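Local coordinates for protein 'Carboxyl esterase 2 (Tuber melanosporum Mel28, PDB 5MIF) that probably hydrolyses carboxylic esters as an alpha/beta-hydrolase-fold carboxylesterase related to archaeal enzymes, at residues I60-Q65 / P125-G130; Y93-V98 / V143-Y148; A113-G118 / M184-D189; Q162-V167 / S197-L202. All blocks are in the same frame, centred on the assembly; numbering follows the deposited sequence.

How the contacts relate
Contacts 2, 3 and 4 are buried in the alpha/beta hydrolase fold, whereas contact 1 lies at the surface. Contacts 2 and 3 belong to one sheet: strand 142-147 of contact 2 neighbours strand 109-115 of contact 3, but the pairing is antiparallel in the former and parallel in the latter. Contact 4 joins two helices whose side chains rest on Phe115 and Phe186 of contact 3, and it is purely apolar. Contact 1 instead ties a loop to the turn that starts helix 129-139, with a carboxylate gripping backbone N-H groups and a serine hydroxyl, and a tyrosine between two basic side chains. Its Pro125 packs on contact 2, while Tyr128 reaches Asp189 of contact 3.

Contact 1. Residues I60-Q65 / P125-G130; sequences IRDGYQ and PKSYRG
Tyr64 lays its ring between the side chains of Lys126 and Arg129, which approach it from opposite sides. Lys126 CG sits over one face, 4.0 Å from the ring centroid of Tyr64, in a CH-pi contact, and the chain then bends so that CE passes Tyr64 CE2 at 3.5 Å. Across the ring, the guanidinium of Arg129 is inclined by 30° to the ring plane, with Tyr64 CD1 above its centre. Further along, Asp62 reaches into the turn that runs from Lys126 to Arg129. Its CG lies anti to the backbone N (chi1 -177°), which carries both oxygens to the start of this turn: OD2 takes Lys126 N at 2.8 Å through its syn lone pair, and OD1 accepts both Ser127 N (2.8 Å) and Ser127 OG (2.7 Å). Three bonds thus hold the carboxylate at the turn and limit its rotation. Gln65 NE2 donates to Ser127 O at 2.8 Å and also to Ser321 O, while its OE1 accepts from Asp323 N. The result is a carboxylate-bound type I turn leading into helix 129-139, in the loop that follows the His-Gly-Gly-Gly motif of this hydrolase family.

Contact 2. Residues Y93-V98 / V143-Y148; sequences YLYKPV and VFFVDY
An antiparallel strand pair joins Tyr93-Tyr95 to Val143-Phe145 near the antiparallel end of the central sheet. Tyr93 with Phe145, and Tyr95 with Val143, are hydrogen-bonded pairs. Tyr93 N meets Phe145 O at 2.9 Å and Tyr95 N meets Val143 O at 2.7 Å, each nearly straight, and the return bonds close both rings. Between them Leu94 and Phe144 form the non-hydrogen-bonded pair, where Leu94 CD1 comes to the edge of the Phe144 ring, 4.3 Å from Phe144 CD1. Strand 90-97 is the second strand of the alpha/beta hydrolase sheet, the one that runs against its neighbours, and 142-147 begins the parallel part. On the face that carries Tyr93, Tyr95, Val143 and Phe145, helix 129-139 covers the pair through Ile132 and Ile136. There Tyr95 and Phe145 lie alongside each other, and Tyr95 CE2 touches Phe145 CB at 3.7 Å. Asp147 comes to the rim of the neighbouring tyrosine, its OD2 in the ring plane and 3.6 Å from Tyr93 CE1. Pro125 packs against the same ring. With an alanine in place of Tyr93, Asp147 would probably lose the ring at its side and a gap would open beside Pro125. Tyr93 CG lies beside its own backbone N (chi1 -60°), an orientation that carries the ring along strand 143-147 to Asp147.

Contact 3. Residues A113-G118 / M184-D189; sequences AYFHGG and MGFGGD
Tyr114 OH donates to Asp189 OD1 at 2.8 Å, reaching it from above the carboxylate plane, 37° out of it. The ring and the carboxylate are nearly parallel, only 17° apart, although the two side chains cross at about a right angle. OD1 also receives a weak, bent bond from Gly117 N, and OD2 is taken by Tyr128 OH, so both oxygens of this buried group have partners. His116 turns its ND1 back onto Gly117 O at 2.6 Å, with the carbonyl oxygen in the plane of the imidazole, which fixes the ring's rotation; Tyr148 stacks on the same ring. Behind this polar end the strands run parallel: Ala113 N bonds Gly185 O, Gly187 N bonds Ala113 O, and Phe115 N bonds Gly187 O at 2.9 Å. Gly187 O also lies over one face of the Tyr114 ring, toward its rim; a beta carbon on Gly187 would run into CD1 of that ring. On the other side of the sheet Phe115 points an edge at the face of Phe186, a T-shaped pair with planes at 88° and Phe115 CE2 4.0 Å from Phe186 CG. Ala113 CB meets Phe186 CD1 at 3.9 Å. Helices 158-173 and 191-206 cover these rings. His116-Gly117-Gly118 begins the motif that forms the oxyanion hole in related hydrolases, and Gly188 and Asp189 open the Gly-Asp-Ser-Ala-Gly sequence of a probable nucleophile elbow, with Ser190 at its turn, so this parallel pair brings together two elements typical of an alpha/beta hydrolase active site.

Contact 4. Residues Q162-V167 / S197-L202; sequences QCYAAV and SSVSLL
Val199 pushes both methyls against helix 158-173. Its CG2 meets Cys163 CB at 3.6 Å and also comes 3.7 Å from Tyr164 N, close to the backbone. CG1, anti to the backbone N of Val199 (chi1 170°), points instead between Tyr164 and Val167, 4.2 Å from Tyr164 CD1 and 4.3 Å from Val167 CG2. One turn further on, Leu202 takes the other half of the contact. Its CB touches Tyr164 CD1 at 3.8 Å, and its CD1 approaches Tyr164 CB at 4.0 Å, the two side chains crossing at a slant. The carbonyl oxygen of Val199 lies at the edge of the Tyr164 ring. These are apolar side-chain contacts between helices crossing at -62°, with axes 9.4 Å apart at closest approach. The pair belongs to the layer of helices on one side of the alpha/beta hydrolase sheet: helix 158-173 makes the crossover from strand 142-147 to strand 184-189, whereas helix 191-206 follows the probable nucleophile elbow. Sheet residues underlie both helices, with Cys163 and Val167 resting on Phe115, and Val167 and Val199 on Phe186. Beyond Leu202 the Tyr164 OH bonds Thr208 OG1, and Arg206 makes a cation-pi contact with the ring. Exchanging Tyr164 for an alanine is likely to leave Leu202 without its neighbouring ring and Thr208 without that hydroxyl partner.

Contact 1. Residues I60-Q65 / P125-G130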
# COMPACT_ATOMS: atom_id res chain seq x y z
N ILE A 60 15.64 26.08 -18.17
CA ILE A 60 14.86 25.98 -16.96
C ILE A 60 14.54 24.50 -16.75
O ILE A 60 13.91 23.87 -17.59
CB ILE A 60 13.58 26.82 -17.03
CG1 ILE A 60 13.95 28.31 -17.09
CG2 ILE A 60 12.65 26.51 -15.87
CD1 ILE A 60 14.94 28.72 -16.03
N ARG A 61 15.03 23.94 -15.65
CA ARG A 61 14.88 22.50 -15.40
C ARG A 61 13.83 22.21 -14.34
O ARG A 61 13.44 21.05 -14.11
CB ARG A 61 16.22 21.88 -14.98
CG ARG A 61 17.38 22.08 -15.93
CD ARG A 61 17.21 21.26 -17.19
NE ARG A 61 18.38 21.40 -18.06
CZ ARG A 61 19.47 20.64 -17.97
NH1 ARG A 61 19.54 19.66 -17.07
NH2 ARG A 61 20.50 20.85 -18.79
N ASP A 62 13.37 23.26 -13.68
CA ASP A 62 12.41 23.13 -12.60
C ASP A 62 11.31 24.19 -12.71
O ASP A 62 11.59 25.37 -12.85
CB ASP A 62 13.11 23.26 -11.26
CG ASP A 62 12.18 23.06 -10.10
OD1 ASP A 62 11.31 22.17 -10.22
OD2 ASP A 62 12.30 23.77 -9.08
N GLY A 63 10.05 23.75 -12.62
CA GLY A 63 8.94 24.68 -12.62
C GLY A 63 7.67 24.12 -12.00
O GLY A 63 7.51 22.89 -11.87
N TYR A 64 6.75 25.01 -11.65
CA TYR A 64 5.49 24.62 -11.04
C TYR A 64 4.64 23.86 -12.03
O TYR A 64 4.68 24.13 -13.23
CB TYR A 64 4.73 25.83 -10.51
CG TYR A 64 5.46 26.60 -9.44
CD1 TYR A 64 5.68 26.04 -8.19
CD2 TYR A 64 5.93 27.88 -9.68
CE1 TYR A 64 6.34 26.75 -7.20
CE2 TYR A 64 6.60 28.59 -8.70
CZ TYR A 64 6.80 28.02 -7.46
OH TYR A 64 7.47 28.74 -6.49
N GLN A 65 3.92 22.86 -11.53
CA GLN A 65 2.98 22.13 -12.35
C GLN A 65 1.67 22.90 -12.52
O GLN A 65 0.93 22.65 -13.48
CB GLN A 65 2.73 20.74 -11.76
CG GLN A 65 3.92 19.81 -11.87
CD GLN A 65 3.68 18.47 -11.22
OE1 GLN A 65 2.72 17.78 -11.55
NE2 GLN A 65 4.58 18.07 -10.33
N PRO A 125 12.69 22.15 -6.29
CA PRO A 125 11.63 22.44 -5.32
C PRO A 125 10.28 22.80 -5.95
O PRO A 125 9.25 22.51 -5.34
CB PRO A 125 12.20 23.64 -4.54
CG PRO A 125 13.23 24.25 -5.46
CD PRO A 125 13.82 23.09 -6.19
N LYS A 126 10.28 23.39 -7.15
CA LYS A 126 9.02 23.83 -7.76
C LYS A 126 8.17 22.66 -8.23
O LYS A 126 6.98 22.57 -7.90
CB LYS A 126 9.28 24.77 -8.95
CG LYS A 126 9.92 26.12 -8.60
CD LYS A 126 10.13 26.94 -9.89
CE LYS A 126 10.01 28.45 -9.67
NZ LYS A 126 11.32 29.14 -9.49
N SER A 127 8.77 21.77 -9.00
CA SER A 127 8.05 20.65 -9.57
C SER A 127 7.64 19.64 -8.51
O SER A 127 6.76 18.82 -8.74
CB SER A 127 8.87 19.98 -10.66
OG SER A 127 10.18 19.70 -10.20
N TYR A 128 8.31 19.69 -7.37
CA TYR A 128 8.04 18.75 -6.28
C TYR A 128 7.26 19.38 -5.14
O TYR A 128 7.14 18.78 -4.08
CB TYR A 128 9.35 18.14 -5.78
CG TYR A 128 9.73 16.94 -6.62
CD1 TYR A 128 10.31 17.11 -7.88
CD2 TYR A 128 9.47 15.64 -6.17
CE1 TYR A 128 10.64 16.02 -8.66
CE2 TYR A 128 9.80 14.54 -6.96
CZ TYR A 128 10.38 14.74 -8.20
OH TYR A 128 10.70 13.65 -8.99
N ARG A 129 6.72 20.59 -5.36
CA ARG A 129 6.00 21.29 -4.30
C ARG A 129 4.79 20.48 -3.81
O ARG A 129 4.50 20.47 -2.63
CB ARG A 129 5.54 22.68 -4.76
CG ARG A 129 4.72 23.43 -3.69
CD ARG A 129 4.42 24.86 -4.07
NE ARG A 129 3.60 24.95 -5.28
CZ ARG A 129 3.15 26.09 -5.80
NH1 ARG A 129 3.43 27.25 -5.20
NH2 ARG A 129 2.42 26.08 -6.91
N GLY A 130 4.09 19.82 -4.73
CA GLY A 130 2.92 19.03 -4.40
C GLY A 130 3.25 17.84 -3.49
O GLY A 130 2.56 17.58 -2.51
O HOH W 1 8.51 25.89 -4.82

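Contact 2. Residues Y93-V98 / V143-Y148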
# COMPACT_ATOMS: atom_id res chain seq x y z
N TYR A 93 16.82 23.15 0.72
CA TYR A 93 15.71 23.86 1.31
C TYR A 93 15.21 23.10 2.54
O TYR A 93 14.85 21.93 2.44
CB TYR A 93 14.57 24.03 0.30
CG TYR A 93 14.96 24.80 -0.96
CD1 TYR A 93 15.57 24.16 -2.03
CD2 TYR A 93 14.74 26.18 -1.05
CE1 TYR A 93 15.94 24.88 -3.18
CE2 TYR A 93 15.10 26.89 -2.19
CZ TYR A 93 15.70 26.24 -3.25
OH TYR A 93 16.06 26.96 -4.37
N LEU A 94 15.16 23.75 3.70
CA LEU A 94 14.57 23.11 4.88
C LEU A 94 13.13 23.58 5.04
O LEU A 94 12.87 24.75 5.31
CB LEU A 94 15.37 23.42 6.14
CG LEU A 94 14.86 22.77 7.44
CD1 LEU A 94 14.99 21.25 7.36
CD2 LEU A 94 15.60 23.30 8.66
N TYR A 95 12.18 22.66 4.87
CA TYR A 95 10.77 22.98 5.04
C TYR A 95 10.26 22.44 6.37
O TYR A 95 10.45 21.26 6.67
CB TYR A 95 9.94 22.41 3.91
CG TYR A 95 10.36 22.82 2.52
CD1 TYR A 95 10.21 24.13 2.07
CD2 TYR A 95 10.85 21.87 1.62
CE1 TYR A 95 10.56 24.49 0.76
CE2 TYR A 95 11.21 22.21 0.34
CZ TYR A 95 11.06 23.51 -0.10
OH TYR A 95 11.43 23.78 -1.39
N LYS A 96 9.64 23.31 7.17
CA LYS A 96 9.09 22.93 8.48
C LYS A 96 7.60 23.25 8.61
O LYS A 96 7.17 24.33 8.23
CB LYS A 96 9.83 23.63 9.61
CG LYS A 96 11.32 23.40 9.64
CD LYS A 96 11.91 23.84 10.96
CE LYS A 96 12.23 25.32 10.91
NZ LYS A 96 12.64 25.85 12.22
N PRO A 97 6.82 22.30 9.13
CA PRO A 97 5.41 22.62 9.42
C PRO A 97 5.29 23.75 10.46
O PRO A 97 6.17 23.95 11.30
CB PRO A 97 4.86 21.32 9.99
CG PRO A 97 6.07 20.64 10.58
CD PRO A 97 7.21 20.98 9.66
N VAL A 98 4.19 24.49 10.40
CA VAL A 98 3.93 25.58 11.34
C VAL A 98 3.61 25.03 12.74
O VAL A 98 3.27 23.86 12.88
CB VAL A 98 2.75 26.45 10.86
CG1 VAL A 98 3.01 26.95 9.46
CG2 VAL A 98 1.47 25.64 10.86
N VAL A 143 11.05 18.67 6.08
CA VAL A 143 11.61 18.08 4.86
C VAL A 143 12.88 18.85 4.47
O VAL A 143 12.87 20.07 4.31
CB VAL A 143 10.61 18.12 3.69
CG1 VAL A 143 11.30 17.72 2.38
CG2 VAL A 143 9.42 17.20 3.97
N PHE A 144 13.98 18.10 4.35
CA PHE A 144 15.28 18.62 3.94
C PHE A 144 15.43 18.24 2.48
O PHE A 144 15.81 17.11 2.15
CB PHE A 144 16.38 18.02 4.83
CG PHE A 144 17.77 18.50 4.54
CD1 PHE A 144 18.18 19.78 4.92
CD2 PHE A 144 18.70 17.66 3.96
CE1 PHE A 144 19.48 20.21 4.68
CE2 PHE A 144 20.00 18.08 3.72
CZ PHE A 144 20.38 19.36 4.07
N PHE A 145 15.07 19.17 1.61
CA PHE A 145 15.00 18.91 0.18
C PHE A 145 16.32 19.32 -0.49
O PHE A 145 16.65 20.51 -0.55
CB PHE A 145 13.81 19.66 -0.42
CG PHE A 145 13.55 19.35 -1.87
CD1 PHE A 145 14.18 20.08 -2.87
CD2 PHE A 145 12.65 18.38 -2.22
CE1 PHE A 145 13.94 19.82 -4.21
CE2 PHE A 145 12.39 18.10 -3.57
CZ PHE A 145 13.03 18.83 -4.57
N VAL A 146 17.07 18.34 -0.98
CA VAL A 146 18.38 18.61 -1.56
C VAL A 146 18.26 18.94 -3.04
O VAL A 146 17.83 18.12 -3.84
CB VAL A 146 19.32 17.42 -1.38
CG1 VAL A 146 20.68 17.76 -1.98
CG2 VAL A 146 19.47 17.09 0.11
N ASP A 147 18.63 20.17 -3.39
CA ASP A 147 18.54 20.64 -4.77
C ASP A 147 19.89 20.45 -5.46
O ASP A 147 20.60 21.41 -5.76
CB ASP A 147 18.10 22.12 -4.78
CG ASP A 147 17.60 22.59 -6.15
OD1 ASP A 147 17.36 21.76 -7.05
OD2 ASP A 147 17.44 23.81 -6.30
N TYR A 148 20.26 19.19 -5.67
CA TYR A 148 21.56 18.84 -6.21
C TYR A 148 21.71 19.31 -7.68
O TYR A 148 20.71 19.56 -8.37
CB TYR A 148 21.77 17.32 -6.11
CG TYR A 148 20.68 16.54 -6.80
CD1 TYR A 148 20.77 16.23 -8.15
CD2 TYR A 148 19.54 16.14 -6.11
CE1 TYR A 148 19.77 15.52 -8.79
CE2 TYR A 148 18.52 15.42 -6.75
CZ TYR A 148 18.65 15.12 -8.08
OH TYR A 148 17.64 14.42 -8.73

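Contact 3. Residues A113-G118 / M184-D189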
# COMPACT_ATOMS: atom_id res chain seq x y z
N ALA A 113 15.15 13.81 4.86
CA ALA A 113 16.04 14.22 3.77
C ALA A 113 15.43 13.66 2.49
O ALA A 113 15.29 12.44 2.35
CB ALA A 113 17.46 13.69 3.97
N TYR A 114 15.03 14.54 1.58
CA TYR A 114 14.36 14.08 0.37
C TYR A 114 15.20 14.32 -0.90
O TYR A 114 15.72 15.41 -1.12
CB TYR A 114 12.97 14.72 0.22
CG TYR A 114 12.16 13.94 -0.81
CD1 TYR A 114 11.45 12.81 -0.43
CD2 TYR A 114 12.20 14.27 -2.16
CE1 TYR A 114 10.77 12.05 -1.35
CE2 TYR A 114 11.52 13.52 -3.10
CZ TYR A 114 10.80 12.41 -2.68
OH TYR A 114 10.12 11.65 -3.60
N PHE A 115 15.33 13.28 -1.73
CA PHE A 115 16.10 13.34 -2.96
C PHE A 115 15.16 13.17 -4.15
O PHE A 115 14.62 12.09 -4.36
CB PHE A 115 17.20 12.27 -2.95
CG PHE A 115 17.92 12.19 -1.64
CD1 PHE A 115 18.84 13.17 -1.28
CD2 PHE A 115 17.63 11.18 -0.73
CE1 PHE A 115 19.49 13.13 -0.06
CE2 PHE A 115 18.26 11.13 0.50
CZ PHE A 115 19.20 12.10 0.84
N HIS A 116 14.94 14.25 -4.90
CA HIS A 116 13.89 14.26 -5.91
C HIS A 116 14.29 13.52 -7.17
O HIS A 116 15.48 13.30 -7.43
CB HIS A 116 13.51 15.70 -6.25
CG HIS A 116 14.52 16.41 -7.11
ND1 HIS A 116 14.60 16.23 -8.48
CD2 HIS A 116 15.47 17.32 -6.79
CE1 HIS A 116 15.56 17.00 -8.96
NE2 HIS A 116 16.11 17.67 -7.96
N GLY A 117 13.29 13.12 -7.95
CA GLY A 117 13.54 12.45 -9.22
C GLY A 117 13.45 13.44 -10.37
O GLY A 117 13.45 14.66 -10.14
N GLY A 118 13.35 12.92 -11.59
CA GLY A 118 13.45 13.72 -12.80
C GLY A 118 14.62 13.27 -13.67
O GLY A 118 15.16 14.05 -14.45
N MET A 184 15.84 10.84 11.64
CA MET A 184 15.90 11.20 10.23
C MET A 184 15.30 10.14 9.32
O MET A 184 15.55 8.95 9.51
CB MET A 184 17.35 11.47 9.81
CG MET A 184 17.52 12.06 8.41
SD MET A 184 19.26 12.27 7.95
CE MET A 184 19.76 13.52 9.12
N GLY A 185 14.55 10.58 8.31
CA GLY A 185 14.14 9.69 7.26
C GLY A 185 14.84 10.05 5.95
O GLY A 185 15.31 11.19 5.78
N PHE A 186 14.94 9.06 5.07
CA PHE A 186 15.30 9.27 3.66
C PHE A 186 14.08 9.01 2.80
O PHE A 186 13.36 8.03 3.02
CB PHE A 186 16.41 8.32 3.20
CG PHE A 186 17.79 8.72 3.60
CD1 PHE A 186 18.03 9.81 4.41
CD2 PHE A 186 18.88 7.98 3.15
CE1 PHE A 186 19.33 10.14 4.78
CE2 PHE A 186 20.17 8.31 3.50
CZ PHE A 186 20.40 9.40 4.31
N GLY A 187 13.86 9.86 1.80
CA GLY A 187 12.87 9.58 0.78
C GLY A 187 13.46 9.91 -0.59
O GLY A 187 14.30 10.81 -0.71
N GLY A 188 13.05 9.18 -1.62
CA GLY A 188 13.46 9.49 -2.97
C GLY A 188 12.62 8.74 -3.98
O GLY A 188 12.21 7.61 -3.74
N ASP A 189 12.36 9.39 -5.12
CA ASP A 189 11.53 8.80 -6.17
C ASP A 189 12.34 8.67 -7.46
O ASP A 189 13.08 9.59 -7.84
CB ASP A 189 10.28 9.66 -6.42
CG ASP A 189 10.61 11.04 -6.97
OD1 ASP A 189 11.19 11.85 -6.22
OD2 ASP A 189 10.30 11.30 -8.14

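Contact 4. Residues Q162-V167 / S197-L202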
# COMPACT_ATOMS: atom_id res chain seq x y z
N GLN A 162 26.98 15.05 -3.56
CA GLN A 162 26.33 16.27 -3.09
C GLN A 162 25.28 15.91 -2.04
O GLN A 162 25.23 16.51 -0.97
CB GLN A 162 25.66 17.03 -4.24
CG GLN A 162 26.62 17.81 -5.14
CD GLN A 162 25.88 18.63 -6.18
OE1 GLN A 162 24.97 18.13 -6.84
NE2 GLN A 162 26.24 19.91 -6.30
N CYS A 163 24.44 14.93 -2.38
CA CYS A 163 23.38 14.47 -1.49
C CYS A 163 23.97 13.91 -0.21
O CYS A 163 23.49 14.22 0.89
CB CYS A 163 22.53 13.41 -2.18
SG CYS A 163 21.53 14.07 -3.49
N TYR A 164 25.00 13.10 -0.34
CA TYR A 164 25.68 12.57 0.83
C TYR A 164 26.23 13.70 1.69
O TYR A 164 26.01 13.71 2.90
CB TYR A 164 26.79 11.59 0.44
CG TYR A 164 27.54 11.09 1.64
CD1 TYR A 164 27.03 10.05 2.41
CD2 TYR A 164 28.74 11.67 2.04
CE1 TYR A 164 27.71 9.59 3.52
CE2 TYR A 164 29.42 11.22 3.15
CZ TYR A 164 28.90 10.18 3.89
OH TYR A 164 29.58 9.73 5.00
N ALA A 165 26.91 14.67 1.07
CA ALA A 165 27.53 15.76 1.83
C ALA A 165 26.50 16.66 2.54
O ALA A 165 26.73 17.13 3.66
CB ALA A 165 28.43 16.62 0.91
N ALA A 166 25.36 16.88 1.89
CA ALA A 166 24.28 17.66 2.49
C ALA A 166 23.73 16.96 3.73
O ALA A 166 23.43 17.60 4.74
CB ALA A 166 23.17 17.90 1.48
N VAL A 167 23.60 15.64 3.66
CA VAL A 167 23.13 14.89 4.82
C VAL A 167 24.11 15.01 5.98
O VAL A 167 23.70 15.22 7.13
CB VAL A 167 22.87 13.41 4.47
CG1 VAL A 167 22.64 12.58 5.75
CG2 VAL A 167 21.67 13.31 3.55
N SER A 197 19.13 5.45 -1.99
CA SER A 197 19.78 4.19 -1.68
C SER A 197 21.30 4.30 -1.84
O SER A 197 22.05 3.61 -1.15
CB SER A 197 19.24 3.06 -2.56
OG SER A 197 19.39 3.41 -3.91
N SER A 198 21.75 5.19 -2.74
CA SER A 198 23.18 5.44 -2.89
C SER A 198 23.78 6.08 -1.65
O SER A 198 24.84 5.66 -1.18
CB SER A 198 23.45 6.33 -4.10
OG SER A 198 24.85 6.53 -4.27
N VAL A 199 23.09 7.08 -1.11
CA VAL A 199 23.53 7.77 0.09
C VAL A 199 23.50 6.84 1.31
O VAL A 199 24.38 6.90 2.20
CB VAL A 199 22.67 9.03 0.34
CG1 VAL A 199 22.96 9.63 1.71
CG2 VAL A 199 22.94 10.08 -0.77
N SER A 200 22.48 5.98 1.37
CA SER A 200 22.45 4.94 2.41
C SER A 200 23.71 4.07 2.32
O SER A 200 24.38 3.84 3.32
CB SER A 200 21.18 4.08 2.28
OG SER A 200 20.01 4.78 2.69
N LEU A 201 24.02 3.60 1.12
CA LEU A 201 25.17 2.73 0.90
C LEU A 201 26.49 3.44 1.25
O LEU A 201 27.36 2.85 1.88
CB LEU A 201 25.19 2.24 -0.56
CG LEU A 201 26.37 1.36 -0.99
CD1 LEU A 201 26.42 0.10 -0.16
CD2 LEU A 201 26.26 1.03 -2.47
N LEU A 202 26.61 4.71 0.87
CA LEU A 202 27.79 5.49 1.18
C LEU A 202 27.91 5.67 2.70
O LEU A 202 29.02 5.70 3.25
CB LEU A 202 27.76 6.85 0.46
CG LEU A 202 27.95 6.88 -1.07
CD1 LEU A 202 27.64 8.25 -1.68
CD2 LEU A 202 29.37 6.44 -1.47